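Local atomic coordinates of chitin oligosaccharide binding protein NagB2 (Paenibacillus sp. FPU-7, PDB entry 7EHU), a protein that binds short chitin oligosaccharides such as N,N'-diacetylchitobiose and its trimer, probably as the extracellular solute-binding component of a sugar uptake system. Residues Leu203-Phe208 with Glu215-Phe220; Asn251-Lys256 with Ser403-Leu408; Lys67-Glu72 with Asp78-Ala83. All coordinates share one frame; numbering follows the deposited sequence. Where two conformers were deposited one is given.

Interaction 1. Residues Leu203-Phe208 with Glu215-Phe220; sequences LANSLF and EAQEGF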
loop_
_atom_site.group_PDB
_atom_site.type_symbol
_atom_site.label_atom_id
_atom_site.label_comp_id
_atom_site.label_asym_id
_atom_site.label_seq_id
_atom_site.Cartn_x
_atom_site.Cartn_y
_atom_site.Cartn_z
ATOM N N LEU A 203 4.670 -7.742 5.216
ATOM C CA LEU A 203 4.580 -8.835 6.166
ATOM C C LEU A 203 5.257 -8.484 7.475
ATOM O O LEU A 203 4.717 -8.760 8.550
ATOM C CB LEU A 203 5.199 -10.080 5.539
ATOM C CG LEU A 203 5.131 -11.354 6.374
ATOM C CD1 LEU A 203 3.697 -11.705 6.762
ATOM C CD2 LEU A 203 5.776 -12.513 5.617
ATOM N N ALA A 204 6.437 -7.870 7.400
ATOM C CA ALA A 204 7.146 -7.489 8.613
ATOM C C ALA A 204 6.313 -6.544 9.460
ATOM O O ALA A 204 6.278 -6.675 10.689
ATOM C CB ALA A 204 8.483 -6.841 8.256
ATOM N N ASN A 205 5.646 -5.578 8.822
ATOM C CA ASN A 205 4.870 -4.583 9.557
ATOM C C ASN A 205 3.700 -5.215 10.284
ATOM O O ASN A 205 3.508 -4.960 11.482
ATOM C CB ASN A 205 4.762 -3.313 8.685
ATOM C CG ASN A 205 3.886 -2.170 9.205
ATOM O OD1 ASN A 205 3.236 -1.456 8.433
ATOM N ND2 ASN A 205 3.680 -2.133 10.520
ATOM N N SER A 206 2.981 -6.129 9.639
ATOM C CA SER A 206 1.913 -6.808 10.364
ATOM C C SER A 206 2.452 -7.718 11.460
ATOM O O SER A 206 1.799 -7.864 12.495
ATOM C CB SER A 206 0.947 -7.520 9.421
ATOM O OG SER A 206 0.055 -6.592 8.829
ATOM N N LEU A 207 3.639 -8.307 11.264
ATOM C CA LEU A 207 4.259 -9.109 12.313
ATOM C C LEU A 207 4.581 -8.275 13.542
ATOM O O LEU A 207 4.226 -8.654 14.659
ATOM C CB LEU A 207 5.518 -9.792 11.801
ATOM C CG LEU A 207 5.290 -11.202 11.275
ATOM C CD1 LEU A 207 6.483 -11.648 10.426
ATOM C CD2 LEU A 207 5.076 -12.162 12.421
ATOM N N PHE A 208 5.273 -7.139 13.367
ATOM C CA PHE A 208 5.699 -6.394 14.553
ATOM C C PHE A 208 4.552 -5.639 15.214
ATOM O O PHE A 208 4.622 -5.376 16.416
ATOM C CB PHE A 208 6.998 -5.582 14.382
ATOM C CG PHE A 208 6.952 -4.402 13.430
ATOM C CD1 PHE A 208 6.252 -3.240 13.731
ATOM C CD2 PHE A 208 7.739 -4.404 12.283
ATOM C CE1 PHE A 208 6.303 -2.146 12.865
ATOM C CE2 PHE A 208 7.773 -3.318 11.435
ATOM C CZ PHE A 208 7.059 -2.206 11.727
ATOM N N GLU A 215 0.903 0.876 19.039
ATOM C CA GLU A 215 1.578 2.010 19.655
ATOM C C GLU A 215 3.082 1.987 19.406
ATOM O O GLU A 215 3.731 3.031 19.429
ATOM C CB GLU A 215 1.275 1.974 21.152
ATOM C CG GLU A 215 1.811 0.733 21.873
ATOM C CD GLU A 215 0.972 -0.570 21.765
ATOM O OE1 GLU A 215 1.478 -1.577 22.296
ATOM O OE2 GLU A 215 -0.134 -0.636 21.176
ATOM N N ALA A 216 3.659 0.804 19.195
ATOM C CA ALA A 216 5.103 0.734 18.981
ATOM C C ALA A 216 5.518 1.503 17.730
ATOM O O ALA A 216 6.468 2.288 17.769
ATOM C CB ALA A 216 5.559 -0.723 18.910
ATOM N N GLN A 217 4.821 1.301 16.609
ATOM C CA GLN A 217 5.219 2.015 15.401
ATOM C C GLN A 217 4.869 3.492 15.483
ATOM O O GLN A 217 5.533 4.312 14.843
ATOM C CB GLN A 217 4.628 1.372 14.152
ATOM C CG GLN A 217 3.113 1.315 14.083
ATOM C CD GLN A 217 2.629 0.917 12.713
ATOM O OE1 GLN A 217 3.396 0.363 11.902
ATOM N NE2 GLN A 217 1.361 1.201 12.434
ATOM N N GLU A 218 3.848 3.853 16.269
ATOM C CA GLU A 218 3.543 5.266 16.468
ATOM C C GLU A 218 4.656 5.963 17.235
ATOM O O GLU A 218 4.890 7.162 17.043
ATOM C CB GLU A 218 2.236 5.422 17.254
ATOM C CG GLU A 218 0.995 4.901 16.537
ATOM C CD GLU A 218 0.471 5.814 15.429
ATOM O OE1 GLU A 218 -0.285 5.290 14.573
ATOM O OE2 GLU A 218 0.778 7.035 15.425
ATOM N N GLY A 219 5.349 5.230 18.102
ATOM C CA GLY A 219 6.332 5.827 18.978
ATOM C C GLY A 219 7.728 5.968 18.402
ATOM O O GLY A 219 8.517 6.741 18.949
ATOM N N PHE A 220 8.060 5.242 17.322
ATOM C CA PHE A 220 9.438 5.258 16.837
ATOM C C PHE A 220 9.908 6.683 16.547
ATOM O O PHE A 220 10.982 7.102 16.995
ATOM C CB PHE A 220 9.614 4.401 15.582
ATOM C CG PHE A 220 9.354 2.928 15.763
ATOM C CD1 PHE A 220 9.639 2.253 16.942
ATOM C CD2 PHE A 220 8.843 2.201 14.699
ATOM C CE1 PHE A 220 9.395 0.885 17.057
ATOM C CE2 PHE A 220 8.612 0.844 14.809
ATOM C CZ PHE A 220 8.892 0.189 15.991
#
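Gln217 reaches across from helix 214-219 to Asn205 and Phe208 on helix 197-212, joining two consecutive helices in the solute-binding protein fold. Start at its CB, which lies beside the ring of Phe208, 4.1 Å from CE1. The next bond places CG between the backbone N and the carbonyl carbon (chi1 60°), and the chain then runs out extended to the amide, so that CD comes within 3.9 Å of Asn205 ND2. At the tip, OE1 takes a weak hydrogen bond from Asn205 ND2, 2.9 Å long but bent to 125° at the hydrogen. The two side chains cross at about a right angle, with their amide planes turned 40° apart, which fits the poor line-up of this bond. The firmer grips lie outside: Gln217 NE2 donates to Pro386 O and Asn205 OD1 accepts from Phe388 N, so the segment after strand 383-385 holds both amides and fixes which end of each is oxygen. All four polar atoms of this buried pair therefore have a partner. Gln217 OE1 also approaches Phe208 CE1 obliquely, at 4.0 Å, while Asn205 CA sits over one face of that same ring. The apolar half is a single approach between rings: CE1 of Phe208 meets the edge of the Phe220 ring at CE2, 4.2 Å away. Trp227 stacks on Phe220, extending the aromatic cluster beyond the two helices. The Phe220 ring also folds back over the preceding turn, and one face of it carries two backbone atoms near the rim: Gln217 CA lies 3.6 Å above the ring plane, and Ala216 O, which is hydrogen-bonded to Thr225 OG1, is 3.2 Å above it.

Interaction 2. Residues Asn251-Lys256 with Ser403-Leu408; sequences NVLGLK and SVQELL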
loop_
_atom_site.group_PDB
_atom_site.type_symbol
_atom_site.label_atom_id
_atom_site.label_comp_id
_atom_site.label_asym_id
_atom_site.label_seq_id
_atom_site.Cartn_x
_atom_site.Cartn_y
_atom_site.Cartn_z
ATOM N N ASN A 251 13.144 -18.246 -3.064
ATOM C CA ASN A 251 13.678 -17.304 -4.033
ATOM C C ASN A 251 13.122 -15.903 -3.864
ATOM O O ASN A 251 13.186 -15.108 -4.807
ATOM C CB ASN A 251 13.476 -17.790 -5.456
ATOM C CG ASN A 251 14.496 -17.200 -6.423
ATOM O OD1 ASN A 251 15.595 -16.786 -6.040
ATOM N ND2 ASN A 251 14.134 -17.185 -7.697
ATOM N N VAL A 252 12.648 -15.570 -2.660
ATOM C CA VAL A 252 12.114 -14.236 -2.378
ATOM C C VAL A 252 13.056 -13.133 -2.851
ATOM O O VAL A 252 12.613 -12.131 -3.425
ATOM C CB VAL A 252 11.773 -14.112 -0.879
ATOM C CG1 VAL A 252 12.967 -14.469 -0.002
ATOM C CG2 VAL A 252 11.260 -12.692 -0.555
ATOM N N LEU A 253 14.363 -13.282 -2.612
ATOM C CA LEU A 253 15.292 -12.209 -2.963
ATOM C C LEU A 253 15.647 -12.203 -4.446
ATOM O O LEU A 253 16.282 -11.247 -4.907
ATOM C CB LEU A 253 16.561 -12.260 -2.096
ATOM C CG LEU A 253 16.345 -12.130 -0.586
ATOM C CD1 LEU A 253 17.687 -12.172 0.151
ATOM C CD2 LEU A 253 15.596 -10.844 -0.226
ATOM N N GLY A 254 15.215 -13.209 -5.203
ATOM C CA GLY A 254 15.444 -13.262 -6.632
ATOM C C GLY A 254 14.245 -12.863 -7.463
ATOM O O GLY A 254 14.298 -12.967 -8.696
ATOM N N LEU A 255 13.166 -12.401 -6.828
ATOM C CA LEU A 255 11.923 -12.105 -7.518
ATOM C C LEU A 255 11.497 -10.677 -7.238
ATOM O O LEU A 255 11.623 -10.196 -6.109
ATOM C CB LEU A 255 10.820 -13.034 -7.016
ATOM C CG LEU A 255 11.028 -14.507 -7.351
ATOM C CD1 LEU A 255 10.060 -15.358 -6.517
ATOM C CD2 LEU A 255 10.824 -14.794 -8.831
ATOM N N LYS A 256 10.961 -10.020 -8.259
ATOM C CA LYS A 256 10.315 -8.724 -8.110
ATOM C C LYS A 256 8.943 -8.903 -7.461
ATOM O O LYS A 256 8.361 -9.990 -7.482
ATOM C CB LYS A 256 10.120 -8.096 -9.494
ATOM C CG LYS A 256 11.384 -7.899 -10.330
ATOM C CD LYS A 256 11.117 -7.036 -11.579
ATOM C CE LYS A 256 9.945 -7.544 -12.439
ATOM N NZ LYS A 256 10.157 -7.277 -13.898
ATOM N N SER A 403 17.418 -3.628 5.279
ATOM C CA SER A 403 17.688 -4.502 6.415
ATOM C C SER A 403 16.908 -5.804 6.336
ATOM O O SER A 403 17.452 -6.867 6.662
ATOM C CB SER A 403 17.428 -3.785 7.744
ATOM O OG SER A 403 18.196 -2.592 7.853
ATOM N N VAL A 404 15.635 -5.755 5.916
ATOM C CA VAL A 404 14.866 -6.999 5.861
ATOM C C VAL A 404 15.346 -7.875 4.709
ATOM O O VAL A 404 15.300 -9.103 4.795
ATOM C CB VAL A 404 13.338 -6.792 5.822
ATOM C CG1 VAL A 404 12.826 -6.130 7.108
ATOM C CG2 VAL A 404 12.867 -6.026 4.563
ATOM N N GLN A 405 15.845 -7.276 3.632
ATOM C CA GLN A 405 16.469 -8.072 2.583
ATOM C C GLN A 405 17.718 -8.761 3.118
ATOM O O GLN A 405 17.942 -9.954 2.859
ATOM C CB GLN A 405 16.789 -7.180 1.384
ATOM C CG GLN A 405 15.569 -6.765 0.572
ATOM C CD GLN A 405 15.904 -5.778 -0.520
ATOM O OE1 GLN A 405 16.800 -4.946 -0.376
ATOM N NE2 GLN A 405 15.201 -5.874 -1.635
ATOM N N GLU A 406 18.523 -8.033 3.897
ATOM C CA GLU A 406 19.705 -8.608 4.532
ATOM C C GLU A 406 19.325 -9.675 5.545
ATOM O O GLU A 406 19.999 -10.704 5.638
ATOM C CB GLU A 406 20.505 -7.488 5.198
ATOM C CG GLU A 406 21.135 -6.555 4.195
ATOM C CD GLU A 406 21.687 -5.278 4.803
ATOM O OE1 GLU A 406 22.061 -4.381 4.029
ATOM O OE2 GLU A 406 21.713 -5.150 6.040
ATOM N N LEU A 407 18.262 -9.445 6.321
ATOM C CA LEU A 407 17.783 -10.458 7.256
ATOM C C LEU A 407 17.425 -11.748 6.527
ATOM O O LEU A 407 17.834 -12.842 6.937
ATOM C CB LEU A 407 16.565 -9.912 8.004
ATOM C CG LEU A 407 15.906 -10.836 9.036
ATOM C CD1 LEU A 407 16.850 -11.183 10.156
ATOM C CD2 LEU A 407 14.639 -10.216 9.609
ATOM N N LEU A 408 16.627 -11.642 5.456
ATOM C CA LEU A 408 16.193 -12.845 4.755
ATOM C C LEU A 408 17.356 -13.543 4.067
ATOM O O LEU A 408 17.329 -14.767 3.900
ATOM C CB LEU A 408 15.080 -12.537 3.745
ATOM C CG LEU A 408 13.729 -12.047 4.279
ATOM C CD1 LEU A 408 12.626 -12.183 3.217
ATOM C CD2 LEU A 408 13.361 -12.775 5.546
#
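Leu253 meets Gln405 at its stem and its backbone carbonyl, not at the side-chain amide. Leu253 CD2 touches the aliphatic stem that carries the amide, with Gln405 CB and CG both 4.2 Å away, while NE2 at the amide end donates to Gly192 O and Ser194 O. The flat group Leu253 does touch is the backbone carbonyl of Gln405: CD1 comes to 3.5 Å from Gln405 O, with CD2 further off at 4.0 Å from the same oxygen. With CG anti to its own carbonyl carbon (chi1 -60°), Leu253 projects both methyls at the helix, and CD2 also rests 4.3 Å from Leu408 CB. Putting an alanine here would probably open a gap between the 3-10 turn and the helix, leaving the Gln405 stem and Leu408 CB without their apolar neighbour. Alongside, Val252 straddles the tip of Leu408, its CG1 and CG2 each 4.0 Å from Leu408 CD1, and the two side chains cross at about a right angle. Lys243 touches both of these residues. No hydrogen bond spans the segments; this is apolar docking of a 3-10 turn, in the loop between helices 230-244 and 257-265, against the last turns of helix 394-408 in the solute-binding protein fold.

Interaction 3. Residues Lys67-Glu72 with Asp78-Ala83; sequences KLDGVE and DVKLKA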
loop_
_atom_site.group_PDB
_atom_site.type_symbol
_atom_site.label_atom_id
_atom_site.label_comp_id
_atom_site.label_asym_id
_atom_site.label_seq_id
_atom_site.Cartn_x
_atom_site.Cartn_y
_atom_site.Cartn_z
ATOM N N LYS A 67 0.501 16.043 -19.744
ATOM C CA LYS A 67 1.556 15.150 -20.190
ATOM C C LYS A 67 1.690 14.050 -19.092
ATOM O O LYS A 67 2.143 14.307 -17.982
ATOM C CB LYS A 67 2.789 15.844 -20.769
ATOM C CG LYS A 67 3.594 14.673 -21.291
ATOM C CD LYS A 67 4.454 14.215 -20.168
ATOM C CE LYS A 67 5.424 13.155 -20.499
ATOM N NZ LYS A 67 6.349 12.523 -19.556
ATOM N N LEU A 68 1.198 12.841 -19.390
ATOM C CA LEU A 68 1.244 11.749 -18.425
ATOM C C LEU A 68 2.666 11.214 -18.341
ATOM O O LEU A 68 3.321 10.999 -19.362
ATOM C CB LEU A 68 0.261 10.633 -18.782
ATOM C CG LEU A 68 -1.126 10.769 -18.126
ATOM C CD1 LEU A 68 -1.775 12.087 -18.454
ATOM C CD2 LEU A 68 -2.033 9.575 -18.488
ATOM N N ASP A 69 3.168 11.059 -17.126
ATOM C CA ASP A 69 4.516 10.552 -16.889
ATOM C C ASP A 69 4.363 9.356 -15.956
ATOM O O ASP A 69 4.261 9.522 -14.734
ATOM C CB ASP A 69 5.401 11.621 -16.273
ATOM C CG ASP A 69 6.837 11.194 -16.210
ATOM O OD1 ASP A 69 7.336 10.706 -17.241
ATOM O OD2 ASP A 69 7.446 11.270 -15.123
ATOM N N GLY A 70 4.346 8.152 -16.527
ATOM C CA GLY A 70 4.186 6.943 -15.741
ATOM C C GLY A 70 5.530 6.454 -15.257
ATOM O O GLY A 70 6.443 6.250 -16.052
ATOM N N VAL A 71 5.640 6.243 -13.953
ATOM C CA VAL A 71 6.886 5.836 -13.311
ATOM C C VAL A 71 6.569 4.702 -12.340
ATOM O O VAL A 71 5.546 4.747 -11.650
ATOM C CB VAL A 71 7.505 7.042 -12.566
ATOM C CG1 VAL A 71 8.779 6.676 -11.856
ATOM C CG2 VAL A 71 7.762 8.203 -13.542
ATOM N N GLU A 72 7.438 3.690 -12.287
ATOM C CA GLU A 72 7.262 2.591 -11.352
ATOM C C GLU A 72 7.128 3.100 -9.925
ATOM O O GLU A 72 7.800 4.046 -9.529
ATOM C CB GLU A 72 8.503 1.681 -11.391
ATOM C CG GLU A 72 8.939 1.094 -12.720
ATOM C CD GLU A 72 10.414 0.709 -12.686
ATOM O OE1 GLU A 72 10.751 -0.203 -11.901
ATOM O OE2 GLU A 72 11.239 1.337 -13.410
ATOM N N ASP A 78 10.463 7.026 -4.064
ATOM C CA ASP A 78 11.719 7.018 -3.328
ATOM C C ASP A 78 12.852 7.702 -4.059
ATOM O O ASP A 78 13.866 8.009 -3.425
ATOM C CB ASP A 78 12.107 5.585 -2.946
ATOM C CG ASP A 78 11.055 4.915 -2.107
ATOM O OD1 ASP A 78 11.004 3.688 -2.135
ATOM O OD2 ASP A 78 10.315 5.626 -1.397
ATOM N N VAL A 79 12.707 7.953 -5.356
ATOM C CA VAL A 79 13.787 8.569 -6.127
ATOM C C VAL A 79 13.297 9.820 -6.852
ATOM O O VAL A 79 13.772 10.929 -6.575
ATOM C CB VAL A 79 14.428 7.554 -7.102
ATOM C CG1 VAL A 79 15.578 8.194 -7.882
ATOM C CG2 VAL A 79 14.909 6.305 -6.352
ATOM N N LYS A 80 12.369 9.660 -7.800
ATOM C CA LYS A 80 12.057 10.736 -8.744
ATOM C C LYS A 80 11.293 11.877 -8.075
ATOM O O LYS A 80 11.721 13.037 -8.129
ATOM C CB LYS A 80 11.311 10.199 -9.969
ATOM C CG LYS A 80 11.335 11.154 -11.148
ATOM C CD LYS A 80 10.647 10.576 -12.378
ATOM C CE LYS A 80 10.922 11.399 -13.615
ATOM N NZ LYS A 80 10.234 10.877 -14.829
ATOM N N LEU A 81 10.129 11.594 -7.477
ATOM C CA LEU A 81 9.395 12.683 -6.838
ATOM C C LEU A 81 10.199 13.259 -5.678
ATOM O O LEU A 81 10.180 14.469 -5.439
ATOM C CB LEU A 81 8.046 12.185 -6.357
ATOM C CG LEU A 81 7.132 13.250 -5.746
ATOM C CD1 LEU A 81 6.764 14.302 -6.773
ATOM C CD2 LEU A 81 5.879 12.604 -5.160
ATOM N N LYS A 82 10.922 12.401 -4.952
ATOM C CA LYS A 82 11.766 12.877 -3.855
ATOM C C LYS A 82 12.759 13.925 -4.351
ATOM O O LYS A 82 12.928 14.990 -3.738
ATOM C CB LYS A 82 12.488 11.686 -3.216
ATOM C CG LYS A 82 13.308 12.048 -1.977
ATOM C CD LYS A 82 14.009 10.830 -1.366
ATOM C CE LYS A 82 13.049 9.886 -0.649
ATOM N NZ LYS A 82 13.687 8.555 -0.309
ATOM N N ALA A 83 13.415 13.640 -5.478
ATOM C CA ALA A 83 14.420 14.549 -6.015
ATOM C C ALA A 83 13.783 15.825 -6.538
ATOM O O ALA A 83 14.331 16.919 -6.366
ATOM C CB ALA A 83 15.186 13.841 -7.130
#
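Lys80 and Asp69 meet head-on in a salt bridge, Lys80 NZ standing 2.8 Å from Asp69 OD2 on the syn side of the carboxylate. This is the tight part of the contact. Lys80 gets there as an outstretched chain, with CG anti to the backbone N (chi1 -162°) and every later bond close to anti as well. On the way it passes Val71, whose CG2 lies 3.9 Å from Lys80 CD. Arg35 NE shares Asp69 OD2, so two cations converge on one oxygen, which probably keeps the carboxylate firmly ionised. The looser, solvent side belongs to exposed Lys67, whose NZ bridges within the strand to Asp69 OD1 at 3.1 Å; the carboxylate stands between it and Lys80, whose NZ is 6.3 Å from Lys67 NZ. Val71, by contrast, is buried, packed also on Arg35 and Asn76. The backbones themselves stay apart, and a long lysine spans the gap from helix to strand. Helix 44-60 connects strand 30-36 to the parallel strand 64-70, and helix 73-86 then leads to strand 93-97 on the other side of 30-36: the beta-alpha-beta layout typical of a lobe of the periplasmic-binding-protein fold.

Overall arrangement
Interactions 1 and 2 are neighbours, with centres 19 Å apart and nearest atoms about 5 Å apart. Helix 197-212 connects them: it supplies Asn205 and Phe208 to interaction 1, while its Ile200 packs on Gln405 and Leu408 of interaction 2. Interaction 3 lies farther off, its centre 28 Å from interaction 1 and 24 Å from interaction 2, toward the other end of the molecule. Even so, Asp78 there forms a salt bridge to Lys397 on helix 394-408, the helix of interaction 2. The bound chitin oligosaccharide lies between: the nearest NAG is about 6 Å from the side chain of Asn205, about 10 Å from that of Val71 and about 11 Å from that of Gln405, not necessarily the same unit each time.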